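ABC transporter substrate binding protein (Ribose) (Agrobacterium vitis, PDB 5DKV) binds the sugar alpha-D-tagatopyranose and probably delivers carbohydrate to an ABC transporter as its periplasmic solute-binding component. Local coordinates at residues 26-31 with 84-89; 110-115 with 131-136; 249-254 with 268-273. All coordinates share one frame; numbering follows the deposited sequence.

Contact 1 of 3, residues 26-31 with 84-89; sequences KKFRIA and KPDAIL
The carboxylate of D86 meets R29 N and the F28 ring where strands 29-33 and 87-90, parallel neighbours in the Rossmann-like N-terminal lobe, pair; their short axes run 31° apart and approach to 4.7 Å. Backbone bonds set the register: A31 N donates to A87 O at 2.9 Å, A31 O receives L89 N, and R29 O accepts D86 N.

Side-chain polar bonds extend the pairing beyond the strand. D86 OD2 takes R29 N at 2.7 Å through its anti lone pair, almost linearly (174°), so a carboxylate fills the place of a backbone acceptor. Water 1 links D86 OD1 to K26 NZ, while water 2 links D86 OD2 to K27 O. The R29 chain bends at chi3, bringing the guanidinium edge to K84 O, though that oxygen is met from above its carbonyl plane; NH2 is held by K83 O.

Apolar contacts fall on both faces. I30 CG2 lies 4.0 Å from L89 CG on the face lined by V284 of helix 276-291, whereas A31 CB packs on P85 CB and I88 CG1, and V80 of helix 70-81 touches both A31 and P85. At the F28 ring, CD1 meets D86 OD2 edge-on at 3.8 Å, ring and carboxylate planes 82° apart.

Contact 2 of 3, residues 110-115 with 131-136; sequences IPMITV and GDFPLS
M112 lays its sulfur against the rim of the F133 ring: SD is 3.7 Å from F133 CE1 and sits 86° off the ring normal, which makes this an edge-on Met-aromatic contact. The methionine reaches it because CG stands between the backbone N and the carbonyl carbon (chi1 69°) and the chain then bends at chi3, bringing CE near CE1 as well. F133 also has its CG between N and C, turning the ring back toward strand 112-115. K103 and A106 of helix 99-107 also touch the ring.

Nearer the backbone, the M112 and P134 side chains cross at a slant, M112 CG 3.9 Å from P134 CB. L135 sends CD1 to P111 CB, and its CB lies beside I113 CG1 and against M112 O. I113 CG2 rests 3.5 Å from S136 O, with S136 CB beside both of its branches.

Two backbone bonds fix these positions. L135 N gives a nearly straight bond (168°) to M112 O at 2.7 Å, and T114 N reaches S136 O at 3.0 Å. Water 3 joins M112 N to F133 O. In this lobe of the periplasmic-binding-protein fold, the loop thus approaches strand 112-115 just before continuing into strand 137-140, its neighbour in the sheet.

T114 OG1 is hydrogen-bonded to Y124 OH and T117 O, and S136 OG to P297 O, whereas buried S136 N lacks a modelled partner. Loop atoms and one water therefore satisfy M112 N, M112 O and T114 N along this edge of the strand, while the side chains supply apolar cover.

Contact 3 of 3, residues 249-254 with 268-273; sequences KVVAFD and IDFAIA. With T6T (alpha-D-tagatopyranose), chain E.
F253 and I272 close the tight part of this contact, an apolar run that starts at V250 and I268: I272 CG2 lies 3.8 Å from F253 CE1, and I272 O stands over one face of the ring, toward its rim. I272 chi1 (-47°) sets CG1 beside the backbone N, 4.2 Å from V251 CG1. V251 CG2 in turn meets the edge of the F270 ring at CD2. V250 CG1 packs on I268 CG2 at 3.8 Å, and V259 and L263 of helix 259-264 touch I268.

Strands 249-253 and 270-273 are consecutive members of a right-handed beta-alpha-beta unit whose crossover carries helix 259-264. Their axes diverge by only 15°, and bonds alternate between them: V250 O accepts D269 N, A252 N donates to F270 O at 3.0 Å, and A252 O takes I272 N at 2.8 Å. The last, D254 N to I272 O, is more bent (142°), its donor lying above the carbonyl plane as the chain leaves the strand.

The loose part is the water side, where the K249 and D269 side chains slant past one another with K249 NZ still 4.5 Å from D269 OD2, beyond a salt bridge. Water 4 spans that gap, and G246 O also holds NZ.

Beyond the other end, D254 OD1 accepts a hydrogen bond from tagatose O3 at 2.6 Å. Its second oxygen, OD2, is gripped by Y322 OH and Q274 NE2, which probably help fix the carboxylate's orientation toward the sugar.

In the fold
Contacts 1 and 2 are neighbours in the same lobe: strand 87-90 pairs with strand 112-115 through probable hydrogen bonds between I88 O and I113 N and between I88 N and P111 O, 3.0 Å each, with contact centres 13 Å apart. Contact 3 belongs to the other side of the chain's centre, its centre 36 Å from that of contact 1 and 31 Å from that of contact 2; nearest atoms are about 17 and 12 Å apart. The sugar is touched directly by contact 3 through D254, while the T114 side chain of contact 2 remains about 11 Å from it. D116, directly after segment 110-115, nevertheless bonds the ligand, so both strand ends lead into the pocket.

Contact 1 of 3, residues 26-31 with 84-89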
ATOM      1  N   LYS A  26      19.555   7.428  23.950  1.00 23.74           N
ATOM      2  CA  LYS A  26      18.261   7.540  24.603  1.00 24.33           C
ATOM      3  C   LYS A  26      17.315   6.502  23.989  1.00 27.33           C
ATOM      4  O   LYS A  26      17.248   6.364  22.761  1.00 22.87           O
ATOM      5  CB  LYS A  26      17.717   8.964  24.446  1.00 30.77           C
ATOM      6  CG  LYS A  26      16.216   9.105  24.520  1.00 26.75           C
ATOM      7  CD  LYS A  26      15.707   9.252  25.912  1.00 23.67           C
ATOM      8  CE  LYS A  26      14.193   9.429  25.905  1.00 22.51           C
ATOM      9  NZ  LYS A  26      13.668   9.470  27.277  1.00 23.08           N
ATOM     10  N   LYS A  27      16.610   5.756  24.842  1.00 22.06           N
ATOM     11  CA  LYS A  27      15.687   4.720  24.381  1.00 23.88           C
ATOM     12  C   LYS A  27      14.272   5.271  24.265  1.00 16.32           C
ATOM     13  O   LYS A  27      13.672   5.723  25.250  1.00 19.44           O
ATOM     14  CB  LYS A  27      15.710   3.524  25.312  1.00 26.87           C
ATOM     15  CG  LYS A  27      17.064   2.820  25.341  1.00 30.62           C
ATOM     16  CD  LYS A  27      17.141   1.880  26.518  1.00 38.10           C
ATOM     17  CE  LYS A  27      18.471   1.154  26.581  1.00 46.58           C
ATOM     18  NZ  LYS A  27      18.357  -0.052  27.440  1.00 53.56           N
ATOM     19  N   PHE A  28      13.758   5.211  23.049  1.00 15.42           N
ATOM     20  CA  PHE A  28      12.496   5.837  22.700  1.00 14.68           C
ATOM     21  C   PHE A  28      11.369   4.835  22.575  1.00 16.11           C
ATOM     22  O   PHE A  28      11.602   3.651  22.339  1.00 16.91           O
ATOM     23  CB  PHE A  28      12.664   6.612  21.400  1.00 14.11           C
ATOM     24  CG  PHE A  28      13.570   7.814  21.522  1.00 15.06           C
ATOM     25  CD1 PHE A  28      13.158   8.945  22.190  1.00 14.81           C
ATOM     26  CD2 PHE A  28      14.826   7.812  20.941  1.00 15.72           C
ATOM     27  CE1 PHE A  28      13.980  10.056  22.281  1.00 17.63           C
ATOM     28  CE2 PHE A  28      15.657   8.908  21.043  1.00 19.28           C
ATOM     29  CZ  PHE A  28      15.231  10.039  21.709  1.00 17.82           C
ATOM     30  N   ARG A  29      10.152   5.333  22.742  1.00 13.76           N
ATOM     31  CA  ARG A  29       8.944   4.569  22.456  1.00 13.22           C
ATOM     32  C   ARG A  29       8.262   5.173  21.236  1.00 12.42           C
ATOM     33  O   ARG A  29       7.777   6.296  21.277  1.00 13.18           O
ATOM     34  CB  ARG A  29       8.019   4.563  23.669  1.00 15.34           C
ATOM     35  CG  ARG A  29       8.629   3.800  24.831  1.00 21.90           C
ATOM     36  CD  ARG A  29       8.010   4.180  26.159  1.00 24.11           C
ATOM     37  NE  ARG A  29       6.592   3.838  26.221  1.00 27.88           N
ATOM     38  CZ  ARG A  29       5.595   4.725  26.195  1.00 28.36           C
ATOM     39  NH1 ARG A  29       5.847   6.025  26.098  1.00 23.83           N
ATOM     40  NH2 ARG A  29       4.335   4.302  26.271  1.00 31.62           N
ATOM     41  N   ILE A  30       8.276   4.428  20.137  1.00 11.98           N
ATOM     42  CA  ILE A  30       7.759   4.911  18.861  1.00 11.30           C
ATOM     43  C   ILE A  30       6.534   4.094  18.483  1.00 12.47           C
ATOM     44  O   ILE A  30       6.594   2.865  18.418  1.00 12.57           O
ATOM     45  CB  ILE A  30       8.839   4.810  17.752  1.00 11.86           C
ATOM     46  CG1 ILE A  30      10.041   5.681  18.105  1.00 11.69           C
ATOM     47  CG2 ILE A  30       8.257   5.195  16.365  1.00 12.03           C
ATOM     48  CD1 ILE A  30      11.290   5.402  17.260  1.00 13.82           C
ATOM     49  N   ALA A  31       5.409   4.767  18.274  1.00 10.52           N
ATOM     50  CA  ALA A  31       4.166   4.082  17.951  1.00 11.41           C
ATOM     51  C   ALA A  31       4.038   3.845  16.454  1.00  9.71           C
ATOM     52  O   ALA A  31       4.512   4.653  15.656  1.00 10.05           O
ATOM     53  CB  ALA A  31       3.006   4.875  18.431  1.00 10.60           C
ATOM     54  N   LYS A  84       1.388   8.317  25.626  1.00 16.50           N
ATOM     55  CA  LYS A  84       2.465   9.309  25.530  1.00 16.02           C
ATOM     56  C   LYS A  84       3.700   8.776  24.803  1.00 15.29           C
ATOM     57  O   LYS A  84       4.811   8.810  25.336  1.00 14.11           O
ATOM     58  CB  LYS A  84       2.860   9.805  26.924  1.00 18.63           C
ATOM     59  CG  LYS A  84       1.695  10.322  27.759  1.00 26.88           C
ATOM     60  CD  LYS A  84       2.190  10.788  29.135  1.00 36.54           C
ATOM     61  CE  LYS A  84       1.069  11.311  30.017  1.00 46.48           C
ATOM     62  NZ  LYS A  84       1.576  11.676  31.374  1.00 57.62           N
ATOM     63  N   PRO A  85       3.521   8.298  23.564  1.00 13.59           N
ATOM     64  CA  PRO A  85       4.698   7.841  22.836  1.00 10.24           C
ATOM     65  C   PRO A  85       5.595   9.005  22.482  1.00 12.91           C
ATOM     66  O   PRO A  85       5.118  10.144  22.445  1.00 12.24           O
ATOM     67  CB  PRO A  85       4.102   7.198  21.592  1.00 10.31           C
ATOM     68  CG  PRO A  85       2.906   8.007  21.321  1.00  9.81           C
ATOM     69  CD  PRO A  85       2.334   8.316  22.687  1.00 11.79           C
ATOM     70  N   ASP A  86       6.873   8.729  22.236  1.00 10.38           N
ATOM     71  CA  ASP A  86       7.813   9.787  21.849  1.00 10.21           C
ATOM     72  C   ASP A  86       7.584  10.281  20.414  1.00 10.14           C
ATOM     73  O   ASP A  86       7.878  11.446  20.082  1.00 12.27           O
ATOM     74  CB  ASP A  86       9.257   9.283  22.026  1.00 13.31           C
ATOM     75  CG  ASP A  86       9.585   8.987  23.485  1.00 14.85           C
ATOM     76  OD1 ASP A  86       9.441   9.909  24.319  1.00 15.60           O
ATOM     77  OD2 ASP A  86       9.943   7.832  23.806  1.00 14.09           O
ATOM     78  N   ALA A  87       7.093   9.381  19.566  1.00 10.10           N
ATOM     79  CA  ALA A  87       6.717   9.719  18.190  1.00 11.32           C
ATOM     80  C   ALA A  87       5.658   8.757  17.681  1.00  9.87           C
ATOM     81  O   ALA A  87       5.494   7.666  18.249  1.00 10.38           O
ATOM     82  CB  ALA A  87       7.958   9.698  17.283  1.00 10.23           C
ATOM     83  N   ILE A  88       4.916   9.176  16.643  1.00  9.79           N
ATOM     84  CA  ILE A  88       3.898   8.324  16.011  1.00 11.58           C
ATOM     85  C   ILE A  88       4.178   8.165  14.531  1.00  6.76           C
ATOM     86  O   ILE A  88       4.366   9.152  13.808  1.00 10.00           O
ATOM     87  CB  ILE A  88       2.466   8.910  16.177  1.00 13.31           C
ATOM     88  CG1 ILE A  88       2.081   8.930  17.652  1.00 12.63           C
ATOM     89  CG2 ILE A  88       1.433   8.122  15.340  1.00 12.50           C
ATOM     90  CD1 ILE A  88       0.892   9.843  17.984  1.00 14.03           C
ATOM     91  N   LEU A  89       4.241   6.911  14.096  1.00  8.32           N
ATOM     92  CA  LEU A  89       4.152   6.547  12.695  1.00  9.15           C
ATOM     93  C   LEU A  89       2.723   6.068  12.427  1.00  7.49           C
ATOM     94  O   LEU A  89       2.215   5.213  13.155  1.00  9.15           O
ATOM     95  CB  LEU A  89       5.129   5.435  12.363  1.00  6.09           C
ATOM     96  CG  LEU A  89       6.589   5.622  12.808  1.00 10.92           C
ATOM     97  CD1 LEU A  89       7.433   4.433  12.384  1.00  7.57           C
ATOM     98  CD2 LEU A  89       7.201   6.855  12.227  1.00 14.77           C
TER
HETATM   99  O   HOH W   1      10.936  10.157  26.563  1.00 25.04           O
HETATM  100  O   HOH W   2      11.199   7.070  26.079  1.00 29.79           O

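Contact 2 of 3, residues 110-115 with 131-136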
ATOM      1  N   ILE A 110       3.608  15.794  20.188  1.00 15.46           N
ATOM      2  CA  ILE A 110       4.036  14.486  19.676  1.00 13.50           C
ATOM      3  C   ILE A 110       4.383  14.532  18.178  1.00 17.08           C
ATOM      4  O   ILE A 110       3.501  14.759  17.346  1.00 15.33           O
ATOM      5  CB  ILE A 110       2.949  13.404  19.900  1.00 17.94           C
ATOM      6  CG1 ILE A 110       2.533  13.344  21.381  1.00 18.37           C
ATOM      7  CG2 ILE A 110       3.444  12.029  19.405  1.00 17.33           C
ATOM      8  CD1 ILE A 110       1.323  12.466  21.652  1.00 20.67           C
ATOM      9  N   PRO A 111       5.665  14.310  17.821  1.00 13.56           N
ATOM     10  CA  PRO A 111       6.006  14.362  16.396  1.00 11.14           C
ATOM     11  C   PRO A 111       5.486  13.149  15.652  1.00 12.66           C
ATOM     12  O   PRO A 111       5.338  12.076  16.249  1.00 12.05           O
ATOM     13  CB  PRO A 111       7.545  14.386  16.396  1.00 17.10           C
ATOM     14  CG  PRO A 111       7.920  13.684  17.661  1.00 15.67           C
ATOM     15  CD  PRO A 111       6.866  14.112  18.664  1.00 12.22           C
ATOM     16  N   MET A 112       5.227  13.303  14.362  1.00 11.80           N
ATOM     17  CA  MET A 112       4.674  12.203  13.585  1.00 11.15           C
ATOM     18  C   MET A 112       5.139  12.188  12.150  1.00  8.78           C
ATOM     19  O   MET A 112       5.567  13.200  11.579  1.00 11.38           O
ATOM     20  CB  MET A 112       3.160  12.251  13.609  1.00 16.16           C
ATOM     21  CG  MET A 112       2.612  13.417  12.833  1.00 14.58           C
ATOM     22  SD  MET A 112       0.855  13.513  13.073  1.00 16.33           S
ATOM     23  CE  MET A 112       0.812  14.088  14.767  1.00 17.26           C
ATOM     24  N   ILE A 113       5.072  10.982  11.601  1.00  8.29           N
ATOM     25  CA  ILE A 113       5.407  10.674  10.231  1.00  9.95           C
ATOM     26  C   ILE A 113       4.264   9.843   9.664  1.00  8.95           C
ATOM     27  O   ILE A 113       3.763   8.951  10.370  1.00  9.01           O
ATOM     28  CB  ILE A 113       6.741   9.891  10.171  1.00  8.86           C
ATOM     29  CG1 ILE A 113       7.886  10.822  10.555  1.00  7.86           C
ATOM     30  CG2 ILE A 113       6.992   9.270   8.795  1.00  9.65           C
ATOM     31  CD1 ILE A 113       9.250  10.145  10.668  1.00 14.24           C
ATOM     32  N   THR A 114       3.824  10.105   8.432  1.00  9.46           N
ATOM     33  CA  THR A 114       2.835   9.200   7.844  1.00  9.32           C
ATOM     34  C   THR A 114       3.577   8.244   6.887  1.00  8.71           C
ATOM     35  O   THR A 114       4.517   8.602   6.162  1.00  7.34           O
ATOM     36  CB  THR A 114       1.641   9.925   7.152  1.00  7.92           C
ATOM     37  OG1 THR A 114       2.044  10.544   5.926  1.00  8.36           O
ATOM     38  CG2 THR A 114       1.048  10.971   8.068  1.00  8.54           C
ATOM     39  N   VAL A 115       3.186   6.991   6.994  1.00  7.08           N
ATOM     40  CA  VAL A 115       3.752   5.902   6.224  1.00  6.88           C
ATOM     41  C   VAL A 115       2.645   5.347   5.345  1.00  8.45           C
ATOM     42  O   VAL A 115       1.500   5.228   5.785  1.00  7.28           O
ATOM     43  CB  VAL A 115       4.356   4.789   7.140  1.00  7.76           C
ATOM     44  CG1 VAL A 115       5.634   5.290   7.832  1.00  9.51           C
ATOM     45  CG2 VAL A 115       3.354   4.288   8.205  1.00  8.56           C
ATOM     46  N   GLY A 131      -2.980  20.059   6.868  1.00 22.72           N
ATOM     47  CA  GLY A 131      -2.335  18.800   7.218  1.00 21.56           C
ATOM     48  C   GLY A 131      -0.841  18.840   6.942  1.00 22.31           C
ATOM     49  O   GLY A 131      -0.272  17.899   6.351  1.00 19.17           O
ATOM     50  N   ASP A 132      -0.218  19.926   7.392  1.00 14.80           N
ATOM     51  CA  ASP A 132       1.180  20.250   7.099  1.00 13.58           C
ATOM     52  C   ASP A 132       2.121  19.816   8.219  1.00 16.98           C
ATOM     53  O   ASP A 132       3.337  19.831   8.051  1.00 17.16           O
ATOM     54  CB  ASP A 132       1.316  21.764   6.860  1.00 19.78           C
ATOM     55  CG  ASP A 132       2.669  22.161   6.301  1.00 20.04           C
ATOM     56  OD1 ASP A 132       3.016  21.705   5.188  1.00 21.22           O
ATOM     57  OD2 ASP A 132       3.377  22.939   6.978  1.00 22.17           O
ATOM     58  N   PHE A 133       1.565  19.382   9.346  1.00 16.32           N
ATOM     59  CA  PHE A 133       2.387  19.205  10.540  1.00 15.37           C
ATOM     60  C   PHE A 133       3.167  17.888  10.692  1.00 14.04           C
ATOM     61  O   PHE A 133       4.093  17.859  11.501  1.00 13.65           O
ATOM     62  CB  PHE A 133       1.520  19.422  11.788  1.00 14.68           C
ATOM     63  CG  PHE A 133       0.241  18.652  11.760  1.00 13.22           C
ATOM     64  CD1 PHE A 133       0.220  17.330  12.156  1.00 13.25           C
ATOM     65  CD2 PHE A 133      -0.938  19.237  11.321  1.00 14.53           C
ATOM     66  CE1 PHE A 133      -0.943  16.603  12.117  1.00 13.59           C
ATOM     67  CE2 PHE A 133      -2.094  18.508  11.274  1.00 15.75           C
ATOM     68  CZ  PHE A 133      -2.097  17.188  11.678  1.00 14.17           C
ATOM     69  N   PRO A 134       2.821  16.805   9.949  1.00 13.92           N
ATOM     70  CA  PRO A 134       3.718  15.645  10.021  1.00 11.97           C
ATOM     71  C   PRO A 134       5.115  16.031   9.510  1.00 11.35           C
ATOM     72  O   PRO A 134       5.264  17.034   8.809  1.00 12.08           O
ATOM     73  CB  PRO A 134       3.032  14.593   9.120  1.00 12.66           C
ATOM     74  CG  PRO A 134       1.547  15.046   9.112  1.00 12.32           C
ATOM     75  CD  PRO A 134       1.662  16.534   9.078  1.00 13.03           C
ATOM     76  N   LEU A 135       6.142  15.262   9.867  1.00 10.74           N
ATOM     77  CA  LEU A 135       7.502  15.612   9.496  1.00 10.77           C
ATOM     78  C   LEU A 135       7.907  15.049   8.152  1.00  9.70           C
ATOM     79  O   LEU A 135       8.775  15.606   7.490  1.00  9.94           O
ATOM     80  CB  LEU A 135       8.486  15.098  10.544  1.00 10.23           C
ATOM     81  CG  LEU A 135       8.402  15.736  11.923  1.00 15.04           C
ATOM     82  CD1 LEU A 135       9.156  14.883  12.914  1.00 15.85           C
ATOM     83  CD2 LEU A 135       8.959  17.138  11.885  1.00 23.90           C
ATOM     84  N   SER A 136       7.274  13.942   7.764  1.00  9.28           N
ATOM     85  CA  SER A 136       7.659  13.216   6.565  1.00  8.97           C
ATOM     86  C   SER A 136       6.566  12.296   6.098  1.00 10.09           C
ATOM     87  O   SER A 136       5.736  11.871   6.888  1.00  8.68           O
ATOM     88  CB  SER A 136       8.925  12.421   6.840  1.00  8.84           C
ATOM     89  OG  SER A 136       9.464  11.850   5.663  1.00 10.83           O
TER
HETATM   90  O   HOH W   3       4.975  16.156  13.470  1.00 14.80           O

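Contact 3 of 3, residues 249-254 with 268-273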
ATOM      1  N   LYS A 249      -5.840 -12.015 -18.189  1.00 10.48           N
ATOM      2  CA  LYS A 249      -4.524 -11.775 -17.606  1.00 11.56           C
ATOM      3  C   LYS A 249      -4.732 -10.954 -16.348  1.00 12.32           C
ATOM      4  O   LYS A 249      -5.599 -10.076 -16.304  1.00 14.27           O
ATOM      5  CB  LYS A 249      -3.599 -11.040 -18.579  1.00  9.76           C
ATOM      6  CG  LYS A 249      -3.402 -11.745 -19.931  1.00 13.14           C
ATOM      7  CD  LYS A 249      -2.842 -13.143 -19.769  1.00 13.37           C
ATOM      8  CE  LYS A 249      -2.504 -13.776 -21.139  1.00 18.86           C
ATOM      9  NZ  LYS A 249      -1.980 -15.163 -20.993  1.00 19.69           N
ATOM     10  N   VAL A 250      -3.924 -11.221 -15.329  1.00  8.57           N
ATOM     11  CA  VAL A 250      -4.026 -10.488 -14.078  1.00  9.71           C
ATOM     12  C   VAL A 250      -2.694  -9.890 -13.693  1.00 11.32           C
ATOM     13  O   VAL A 250      -1.657 -10.569 -13.706  1.00 12.67           O
ATOM     14  CB  VAL A 250      -4.518 -11.394 -12.931  1.00 12.24           C
ATOM     15  CG1 VAL A 250      -4.591 -10.616 -11.589  1.00 11.12           C
ATOM     16  CG2 VAL A 250      -5.863 -12.024 -13.277  1.00 15.05           C
ATOM     17  N   VAL A 251      -2.728  -8.596 -13.371  1.00  9.06           N
ATOM     18  CA  VAL A 251      -1.612  -7.922 -12.739  1.00  9.50           C
ATOM     19  C   VAL A 251      -2.119  -7.510 -11.378  1.00 10.07           C
ATOM     20  O   VAL A 251      -3.130  -6.835 -11.252  1.00 10.54           O
ATOM     21  CB  VAL A 251      -1.092  -6.690 -13.540  1.00  8.09           C
ATOM     22  CG1 VAL A 251      -0.047  -5.918 -12.751  1.00 10.39           C
ATOM     23  CG2 VAL A 251      -0.511  -7.146 -14.853  1.00 10.30           C
ATOM     24  N   ALA A 252      -1.398  -7.954 -10.356  1.00  9.12           N
ATOM     25  CA  ALA A 252      -1.802  -7.755  -8.986  1.00  9.36           C
ATOM     26  C   ALA A 252      -0.786  -6.923  -8.257  1.00 12.24           C
ATOM     27  O   ALA A 252       0.401  -7.231  -8.268  1.00  9.42           O
ATOM     28  CB  ALA A 252      -1.967  -9.084  -8.289  1.00 10.75           C
ATOM     29  N   PHE A 253      -1.261  -5.872  -7.607  1.00  9.26           N
ATOM     30  CA  PHE A 253      -0.424  -5.089  -6.719  1.00  8.83           C
ATOM     31  C   PHE A 253      -0.243  -5.827  -5.413  1.00  8.18           C
ATOM     32  O   PHE A 253      -1.140  -6.537  -4.975  1.00  9.98           O
ATOM     33  CB  PHE A 253      -1.049  -3.716  -6.451  1.00 10.15           C
ATOM     34  CG  PHE A 253      -0.053  -2.580  -6.449  1.00  8.36           C
ATOM     35  CD1 PHE A 253       0.402  -2.039  -7.627  1.00  9.66           C
ATOM     36  CD2 PHE A 253       0.409  -2.039  -5.245  1.00  7.30           C
ATOM     37  CE1 PHE A 253       1.304  -1.014  -7.639  1.00  9.71           C
ATOM     38  CE2 PHE A 253       1.316  -0.986  -5.254  1.00  8.86           C
ATOM     39  CZ  PHE A 253       1.758  -0.473  -6.445  1.00  9.82           C
ATOM     40  N   ASP A 254       0.924  -5.638  -4.801  1.00  6.95           N
ATOM     41  CA  ASP A 254       1.340  -6.281  -3.552  1.00  9.56           C
ATOM     42  C   ASP A 254       1.704  -7.745  -3.785  1.00 12.30           C
ATOM     43  O   ASP A 254       1.528  -8.276  -4.888  1.00 11.35           O
ATOM     44  CB  ASP A 254       0.287  -6.111  -2.443  1.00  8.04           C
ATOM     45  CG  ASP A 254       0.140  -4.652  -2.022  1.00 10.69           C
ATOM     46  OD1 ASP A 254      -0.995  -4.106  -2.073  1.00  7.98           O
ATOM     47  OD2 ASP A 254       1.189  -4.050  -1.656  1.00  9.86           O
ATOM     48  N   ILE A 268      -1.871 -15.424 -12.333  1.00 13.75           N
ATOM     49  CA  ILE A 268      -1.455 -14.022 -12.393  1.00 11.45           C
ATOM     50  C   ILE A 268      -0.155 -13.979 -13.166  1.00 13.34           C
ATOM     51  O   ILE A 268       0.629 -14.938 -13.108  1.00 15.34           O
ATOM     52  CB  ILE A 268      -1.307 -13.362 -10.996  1.00 15.06           C
ATOM     53  CG1 ILE A 268      -0.116 -13.911 -10.227  1.00 19.10           C
ATOM     54  CG2 ILE A 268      -2.582 -13.581 -10.178  1.00 13.55           C
ATOM     55  CD1 ILE A 268       0.185 -13.118  -8.952  1.00 23.34           C
ATOM     56  N   ASP A 269       0.043 -12.899 -13.930  1.00 13.78           N
ATOM     57  CA  ASP A 269       1.237 -12.729 -14.743  1.00 13.31           C
ATOM     58  C   ASP A 269       2.329 -11.930 -14.025  1.00  9.30           C
ATOM     59  O   ASP A 269       3.514 -12.224 -14.200  1.00 11.89           O
ATOM     60  CB  ASP A 269       0.893 -12.042 -16.063  1.00 17.17           C
ATOM     61  CG  ASP A 269       0.490 -13.034 -17.147  1.00 23.23           C
ATOM     62  OD1 ASP A 269      -0.065 -14.099 -16.806  1.00 25.71           O
ATOM     63  OD2 ASP A 269       0.744 -12.752 -18.337  1.00 23.46           O
ATOM     64  N   PHE A 270       1.934 -10.916 -13.247  1.00 12.32           N
ATOM     65  CA  PHE A 270       2.875 -10.093 -12.505  1.00 10.93           C
ATOM     66  C   PHE A 270       2.299  -9.717 -11.158  1.00  9.52           C
ATOM     67  O   PHE A 270       1.112  -9.418 -11.049  1.00 12.83           O
ATOM     68  CB  PHE A 270       3.228  -8.802 -13.265  1.00 12.13           C
ATOM     69  CG  PHE A 270       3.841  -9.037 -14.607  1.00 12.72           C
ATOM     70  CD1 PHE A 270       5.190  -9.282 -14.714  1.00 16.24           C
ATOM     71  CD2 PHE A 270       3.070  -8.996 -15.760  1.00 16.02           C
ATOM     72  CE1 PHE A 270       5.773  -9.498 -15.915  1.00 16.23           C
ATOM     73  CE2 PHE A 270       3.641  -9.226 -16.992  1.00 16.42           C
ATOM     74  CZ  PHE A 270       4.999  -9.467 -17.082  1.00 23.53           C
ATOM     75  N   ALA A 271       3.155  -9.716 -10.155  1.00  8.82           N
ATOM     76  CA  ALA A 271       2.841  -9.117  -8.870  1.00 13.22           C
ATOM     77  C   ALA A 271       3.778  -7.947  -8.668  1.00 13.31           C
ATOM     78  O   ALA A 271       4.989  -8.085  -8.803  1.00 12.69           O
ATOM     79  CB  ALA A 271       2.974 -10.133  -7.743  1.00 11.29           C
ATOM     80  N   ILE A 272       3.210  -6.783  -8.375  1.00  9.21           N
ATOM     81  CA  ILE A 272       4.001  -5.584  -8.115  1.00  9.73           C
ATOM     82  C   ILE A 272       4.204  -5.424  -6.594  1.00 10.41           C
ATOM     83  O   ILE A 272       3.346  -4.908  -5.894  1.00 11.44           O
ATOM     84  CB  ILE A 272       3.341  -4.306  -8.703  1.00 11.93           C
ATOM     85  CG1 ILE A 272       2.869  -4.502 -10.156  1.00 19.20           C
ATOM     86  CG2 ILE A 272       4.317  -3.131  -8.587  1.00 11.29           C
ATOM     87  CD1 ILE A 272       3.914  -5.028 -11.077  1.00 22.40           C
ATOM     88  N   ALA A 273       5.328  -5.934  -6.087  1.00 11.84           N
ATOM     89  CA  ALA A 273       5.664  -5.865  -4.657  1.00  8.80           C
ATOM     90  C   ALA A 273       6.087  -4.450  -4.283  1.00  6.83           C
ATOM     91  O   ALA A 273       6.973  -3.877  -4.889  1.00  9.15           O
ATOM     92  CB  ALA A 273       6.786  -6.874  -4.303  1.00  8.14           C
TER
HETATM   93  O3  T6T E 401      -1.642  -1.824  -0.915  1.00  7.37           O
HETATM   94  C3  T6T E 401      -1.395  -1.728   0.481  1.00  5.80           C
HETATM   95  C4  T6T E 401      -1.295  -0.312   0.853  1.00  6.86           C
HETATM   96  O4  T6T E 401      -0.155   0.295   0.140  1.00  8.07           O
HETATM   97  C5  T6T E 401      -2.542   0.392   0.545  1.00  7.27           C
HETATM   98  O5  T6T E 401      -2.511   1.753   1.010  1.00  9.02           O
HETATM   99  C6  T6T E 401      -3.733  -0.227   1.257  1.00  7.69           C
HETATM  100  O6  T6T E 401      -3.807  -1.644   0.924  1.00  9.00           O
HETATM  101  C2  T6T E 401      -2.578  -2.344   1.252  1.00  6.42           C
HETATM  102  O2  T6T E 401      -2.282  -2.249   2.625  1.00  9.14           O
HETATM  103  C1  T6T E 401      -2.903  -3.736   0.882  1.00  9.55           C
HETATM  104  O1  T6T E 401      -1.840  -4.605   1.112  1.00  8.79           O
HETATM  105  O   HOH W   4       0.643 -14.586 -20.173  1.00 21.66           O
HETATM  106  O   HOH W   5      -2.581 -13.771 -15.576  1.00 14.81           O